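Local coordinates for protein FAD-binding oxidoreductase (Gulosibacter chungangensis, PDB 7PBG) that oxidises 4-ethylphenol, a dehydrogenation linked to formation of 4-vinylphenol, using a covalently attached FAD as cofactor, at residues M259-M269 with F431-H439. Sequence-based numbering, arbitrary orientation.
Sequences METTLPLRIGM and FIIGLREMH
R266, on helix 255-266, grips the carbonyl of G434 in the hairpin loop between strands 426-433 and 438-447. R266 NE lies 2.7 Å from G434 O, in a fairly straight bond (158°). R266 NH2 reaches the same oxygen at 3.0 Å, more bent. The two donors come from opposite faces of the carbonyl plane, and the oxygen sits in the guanidinium plane. A bend at chi2 (63°) brings the guanidinium edge to the carbonyl, while L435 CD1 sits over one face, toward its rim, 3.7 Å above the plane. R266 NH1 binds L272 O, fixing the group's rotation.

Nearer the start of the helix the contact is apolar. I433 CD1 touches L263 CB at 4.0 Å, and M259, flexible enough to fold back at chi2 and chi3, lays CE against I433 CG1 (3.7 Å) and reaches F431 CB and M438 SD. A409 of helix 406-422 packs against M259, F431 and M438. At the other end, M269 CE meets L435 CD2, and the I267 side chain crosses that of R436 at about a right angle, CD1 against CG; the R436 guanidinium binds A122 O of the second subunit. The buried L435 O finds no partner.

Within the loop, E437 OE1 accepts from L435 N (3.0 Å) and E437 OE2 from H439 NE2 (2.7 Å). Arginine suits its buried place: its long chain and several N-H groups bind two neutral carbonyls, whose dipoles would probably stabilise its charge, tying hairpin to helix.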
ATOM      1  N   MET A 259      18.244  19.979   0.394  1.00 16.50           N
ATOM      2  CA  MET A 259      17.066  19.213   0.793  1.00 19.11           C
ATOM      3  C   MET A 259      15.829  20.125   0.651  1.00 20.14           C
ATOM      4  O   MET A 259      14.809  19.649   0.168  1.00 20.05           O
ATOM      5  CB  MET A 259      17.200  18.679   2.226  1.00 19.41           C
ATOM      6  CG  MET A 259      18.366  17.772   2.462  1.00 19.09           C
ATOM      7  SD  MET A 259      18.650  16.472   1.240  1.00 23.15           S
ATOM      8  CE  MET A 259      17.127  15.557   1.462  1.00 23.54           C
ATOM      9  N   GLU A 260      15.932  21.414   1.022  1.00 19.27           N
ATOM     10  CA  GLU A 260      14.777  22.316   0.999  1.00 20.41           C
ATOM     11  C   GLU A 260      14.443  22.649  -0.457  1.00 20.82           C
ATOM     12  O   GLU A 260      13.281  22.931  -0.711  1.00 21.04           O
ATOM     13  CB  GLU A 260      15.031  23.545   1.847  1.00 20.95           C
ATOM     14  CG  GLU A 260      15.068  23.221   3.318  1.00 22.21           C
ATOM     15  CD  GLU A 260      13.741  22.880   3.980  1.00 25.16           C
ATOM     16  OE1 GLU A 260      12.682  23.136   3.377  1.00 27.45           O
ATOM     17  OE2 GLU A 260      13.768  22.415   5.129  1.00 26.18           O
ATOM     18  N   THR A 261      15.400  22.575  -1.389  1.00 19.70           N
ATOM     19  CA  THR A 261      15.109  22.783  -2.824  1.00 19.32           C
ATOM     20  C   THR A 261      14.401  21.549  -3.407  1.00 18.62           C
ATOM     21  O   THR A 261      13.459  21.688  -4.233  1.00 20.12           O
ATOM     22  CB  THR A 261      16.365  23.112  -3.638  1.00 19.87           C
ATOM     23  OG1 THR A 261      16.930  24.285  -3.054  1.00 16.47           O
ATOM     24  CG2 THR A 261      16.095  23.358  -5.106  1.00 21.19           C
ATOM     25  N   THR A 262      14.803  20.381  -2.949  1.00 18.82           N
ATOM     26  CA  THR A 262      14.328  19.073  -3.456  1.00 19.39           C
ATOM     27  C   THR A 262      12.827  18.888  -3.143  1.00 20.11           C
ATOM     28  O   THR A 262      12.077  18.519  -4.013  1.00 19.34           O
ATOM     29  CB  THR A 262      15.147  17.919  -2.863  1.00 19.19           C
ATOM     30  OG1 THR A 262      16.532  18.086  -3.187  1.00 18.49           O
ATOM     31  CG2 THR A 262      14.598  16.606  -3.358  1.00 18.55           C
ATOM     32  N   LEU A 263      12.404  19.170  -1.907  1.00 18.34           N
ATOM     33  CA  LEU A 263      11.071  18.791  -1.415  1.00 19.68           C
ATOM     34  C   LEU A 263      10.011  19.328  -2.382  1.00 18.27           C
ATOM     35  O   LEU A 263       9.176  18.563  -2.836  1.00 19.23           O
ATOM     36  CB  LEU A 263      10.874  19.342   0.001  1.00 19.75           C
ATOM     37  CG  LEU A 263       9.473  19.150   0.558  1.00 20.72           C
ATOM     38  CD1 LEU A 263       9.121  17.687   0.687  1.00 20.61           C
ATOM     39  CD2 LEU A 263       9.357  19.856   1.884  1.00 21.76           C
ATOM     40  N   PRO A 264       9.921  20.648  -2.658  1.00 18.33           N
ATOM     41  CA  PRO A 264       8.815  21.162  -3.467  1.00 21.47           C
ATOM     42  C   PRO A 264       8.861  20.675  -4.924  1.00 21.90           C
ATOM     43  O   PRO A 264       7.800  20.699  -5.549  1.00 21.37           O
ATOM     44  CB  PRO A 264       8.948  22.689  -3.369  1.00 21.75           C
ATOM     45  CG  PRO A 264      10.404  22.892  -3.025  1.00 21.64           C
ATOM     46  CD  PRO A 264      10.707  21.748  -2.085  1.00 20.51           C
ATOM     47  N   LEU A 265      10.042  20.256  -5.406  1.00 21.08           N
ATOM     48  CA  LEU A 265      10.194  19.696  -6.761  1.00 19.29           C
ATOM     49  C   LEU A 265       9.754  18.238  -6.839  1.00 20.97           C
ATOM     50  O   LEU A 265       9.534  17.756  -7.945  1.00 19.67           O
ATOM     51  CB  LEU A 265      11.644  19.791  -7.212  1.00 20.62           C
ATOM     52  CG  LEU A 265      12.181  21.211  -7.342  1.00 22.54           C
ATOM     53  CD1 LEU A 265      13.664  21.136  -7.572  1.00 22.66           C
ATOM     54  CD2 LEU A 265      11.430  22.001  -8.425  1.00 24.96           C
ATOM     55  N   ARG A 266       9.737  17.538  -5.706  1.00 18.28           N
ATOM     56  CA  ARG A 266       9.411  16.106  -5.630  1.00 16.72           C
ATOM     57  C   ARG A 266       7.971  15.860  -5.159  1.00 16.29           C
ATOM     58  O   ARG A 266       7.380  14.862  -5.563  1.00 16.94           O
ATOM     59  CB  ARG A 266      10.381  15.459  -4.644  1.00 17.47           C
ATOM     60  CG  ARG A 266      10.063  13.998  -4.369  1.00 19.22           C
ATOM     61  CD  ARG A 266      10.213  13.182  -5.663  1.00 18.78           C
ATOM     62  NE  ARG A 266       9.776  11.833  -5.345  1.00 20.86           N
ATOM     63  CZ  ARG A 266       9.145  11.012  -6.169  1.00 20.79           C
ATOM     64  NH1 ARG A 266       8.797  11.422  -7.381  1.00 21.47           N
ATOM     65  NH2 ARG A 266       8.727   9.839  -5.723  1.00 21.23           N
ATOM     66  N   ILE A 267       7.444  16.702  -4.263  1.00 16.75           N
ATOM     67  CA  ILE A 267       6.243  16.260  -3.510  1.00 18.89           C
ATOM     68  C   ILE A 267       5.063  16.061  -4.490  1.00 18.51           C
ATOM     69  O   ILE A 267       4.181  15.292  -4.167  1.00 18.88           O
ATOM     70  CB  ILE A 267       5.935  17.271  -2.391  1.00 20.09           C
ATOM     71  CG1 ILE A 267       4.891  16.693  -1.442  1.00 21.79           C
ATOM     72  CG2 ILE A 267       5.537  18.618  -2.959  1.00 20.09           C
ATOM     73  CD1 ILE A 267       4.891  17.300  -0.069  1.00 22.33           C
ATOM     74  N   GLY A 268       5.010  16.821  -5.592  1.00 17.66           N
ATOM     75  CA  GLY A 268       3.959  16.737  -6.622  1.00 19.13           C
ATOM     76  C   GLY A 268       4.336  15.740  -7.722  1.00 21.05           C
ATOM     77  O   GLY A 268       3.603  15.618  -8.676  1.00 21.99           O
ATOM     78  N   MET A 269       5.438  15.001  -7.578  1.00 21.05           N
ATOM     79  CA  MET A 269       5.931  13.932  -8.507  1.00 21.44           C
ATOM     80  C   MET A 269       6.415  14.513  -9.825  1.00 22.55           C
ATOM     81  O   MET A 269       6.629  13.734 -10.798  1.00 25.64           O
ATOM     82  CB  MET A 269       4.857  12.870  -8.798  1.00 25.35           C
ATOM     83  CG  MET A 269       4.492  12.053  -7.582  1.00 27.40           C
ATOM     84  SD  MET A 269       3.019  11.070  -7.998  1.00 31.10           S
ATOM     85  CE  MET A 269       2.577  10.350  -6.419  1.00 28.25           C
ATOM     86  N   PHE A 431      21.028  11.081   1.616  1.00 22.08           N
ATOM     87  CA  PHE A 431      19.729  11.603   2.090  1.00 22.37           C
ATOM     88  C   PHE A 431      18.778  11.534   0.913  1.00 22.89           C
ATOM     89  O   PHE A 431      19.178  11.783  -0.208  1.00 23.38           O
ATOM     90  CB  PHE A 431      19.828  13.028   2.605  1.00 23.89           C
ATOM     91  CG  PHE A 431      20.535  13.187   3.921  1.00 24.92           C
ATOM     92  CD1 PHE A 431      19.826  13.208   5.120  1.00 23.17           C
ATOM     93  CD2 PHE A 431      21.907  13.227   3.946  1.00 22.58           C
ATOM     94  CE1 PHE A 431      20.507  13.330   6.319  1.00 26.57           C
ATOM     95  CE2 PHE A 431      22.581  13.337   5.150  1.00 27.40           C
ATOM     96  CZ  PHE A 431      21.878  13.411   6.330  1.00 27.99           C
ATOM     97  N   ILE A 432      17.545  11.129   1.182  1.00 24.31           N
ATOM     98  CA  ILE A 432      16.497  11.016   0.124  1.00 21.95           C
ATOM     99  C   ILE A 432      15.220  11.602   0.727  1.00 23.22           C
ATOM    100  O   ILE A 432      14.844  11.177   1.856  1.00 25.36           O
ATOM    101  CB  ILE A 432      16.305   9.552  -0.306  1.00 26.15           C
ATOM    102  CG1 ILE A 432      17.570   8.906  -0.872  1.00 30.19           C
ATOM    103  CG2 ILE A 432      15.134   9.444  -1.276  1.00 25.98           C
ATOM    104  CD1 ILE A 432      17.487   7.400  -0.929  1.00 32.47           C
ATOM    105  N   ILE A 433      14.572  12.500  -0.005  1.00 23.02           N
ATOM    106  CA  ILE A 433      13.109  12.732   0.170  1.00 23.33           C
ATOM    107  C   ILE A 433      12.366  11.764  -0.784  1.00 23.93           C
ATOM    108  O   ILE A 433      12.498  11.905  -1.980  1.00 25.10           O
ATOM    109  CB  ILE A 433      12.788  14.215  -0.042  1.00 22.84           C
ATOM    110  CG1 ILE A 433      13.444  15.052   1.062  1.00 27.67           C
ATOM    111  CG2 ILE A 433      11.278  14.427  -0.054  1.00 23.94           C
ATOM    112  CD1 ILE A 433      13.526  16.500   0.725  1.00 28.85           C
ATOM    113  N   GLY A 434      11.647  10.778  -0.239  1.00 21.30           N
ATOM    114  CA  GLY A 434      10.888   9.802  -1.030  1.00 21.19           C
ATOM    115  C   GLY A 434       9.764  10.481  -1.737  1.00 20.87           C
ATOM    116  O   GLY A 434       9.761  10.519  -2.946  1.00 23.04           O
ATOM    117  N   LEU A 435       8.812  11.011  -0.974  1.00 21.51           N
ATOM    118  CA  LEU A 435       7.740  11.876  -1.506  1.00 19.74           C
ATOM    119  C   LEU A 435       7.414  12.923  -0.428  1.00 18.40           C
ATOM    120  O   LEU A 435       7.598  14.125  -0.701  1.00 20.40           O
ATOM    121  CB  LEU A 435       6.529  11.026  -1.886  1.00 21.75           C
ATOM    122  CG  LEU A 435       5.507  11.776  -2.728  1.00 22.36           C
ATOM    123  CD1 LEU A 435       6.117  12.204  -4.043  1.00 23.76           C
ATOM    124  CD2 LEU A 435       4.231  10.970  -2.965  1.00 23.02           C
ATOM    125  N   ARG A 436       7.114  12.481   0.798  1.00 17.66           N
ATOM    126  CA  ARG A 436       6.866  13.407   1.935  1.00 17.69           C
ATOM    127  C   ARG A 436       7.770  13.089   3.114  1.00 18.72           C
ATOM    128  O   ARG A 436       7.727  13.857   4.075  1.00 20.88           O
ATOM    129  CB  ARG A 436       5.426  13.292   2.441  1.00 18.54           C
ATOM    130  CG  ARG A 436       4.380  13.672   1.406  1.00 18.59           C
ATOM    131  CD  ARG A 436       2.973  13.252   1.821  1.00 18.87           C
ATOM    132  NE  ARG A 436       1.994  13.931   1.005  1.00 18.60           N
ATOM    133  CZ  ARG A 436       1.632  13.608  -0.220  1.00 18.94           C
ATOM    134  NH1 ARG A 436       2.150  12.569  -0.840  1.00 18.91           N
ATOM    135  NH2 ARG A 436       0.742  14.350  -0.855  1.00 20.11           N
ATOM    136  N   GLU A 437       8.613  12.083   2.994  1.00 19.30           N
ATOM    137  CA  GLU A 437       9.432  11.643   4.147  1.00 19.18           C
ATOM    138  C   GLU A 437      10.884  11.801   3.776  1.00 23.06           C
ATOM    139  O   GLU A 437      11.204  11.719   2.565  1.00 25.31           O
ATOM    140  CB  GLU A 437       9.046  10.226   4.572  1.00 20.78           C
ATOM    141  CG  GLU A 437       9.729   9.089   3.839  1.00 22.18           C
ATOM    142  CD  GLU A 437       9.415   8.828   2.389  1.00 24.53           C
ATOM    143  OE1 GLU A 437       8.774   9.690   1.738  1.00 24.89           O
ATOM    144  OE2 GLU A 437       9.921   7.811   1.876  1.00 25.04           O
ATOM    145  N   MET A 438      11.728  11.962   4.800  1.00 22.93           N
ATOM    146  CA  MET A 438      13.186  12.062   4.577  1.00 22.17           C
ATOM    147  C   MET A 438      13.846  10.843   5.214  1.00 22.77           C
ATOM    148  O   MET A 438      13.623  10.535   6.378  1.00 21.26           O
ATOM    149  CB  MET A 438      13.768  13.366   5.144  1.00 21.70           C
ATOM    150  CG  MET A 438      15.261  13.603   4.763  1.00 22.94           C
ATOM    151  SD  MET A 438      15.735  15.255   5.300  1.00 24.81           S
ATOM    152  CE  MET A 438      15.833  14.990   7.075  1.00 24.36           C
ATOM    153  N   HIS A 439      14.679  10.168   4.422  1.00 23.03           N
ATOM    154  CA  HIS A 439      15.623   9.151   4.894  1.00 21.35           C
ATOM    155  C   HIS A 439      17.037   9.710   5.008  1.00 22.32           C
ATOM    156  O   HIS A 439      17.516  10.453   4.111  1.00 21.16           O
ATOM    157  CB  HIS A 439      15.633   7.973   3.908  1.00 22.68           C
ATOM    158  CG  HIS A 439      14.288   7.416   3.649  1.00 23.75           C
ATOM    159  ND1 HIS A 439      13.806   6.312   4.338  1.00 24.95           N
ATOM    160  CD2 HIS A 439      13.316   7.787   2.790  1.00 26.18           C
ATOM    161  CE1 HIS A 439      12.596   6.016   3.902  1.00 24.64           C
ATOM    162  NE2 HIS A 439      12.280   6.907   2.956  1.00 26.11           N
TER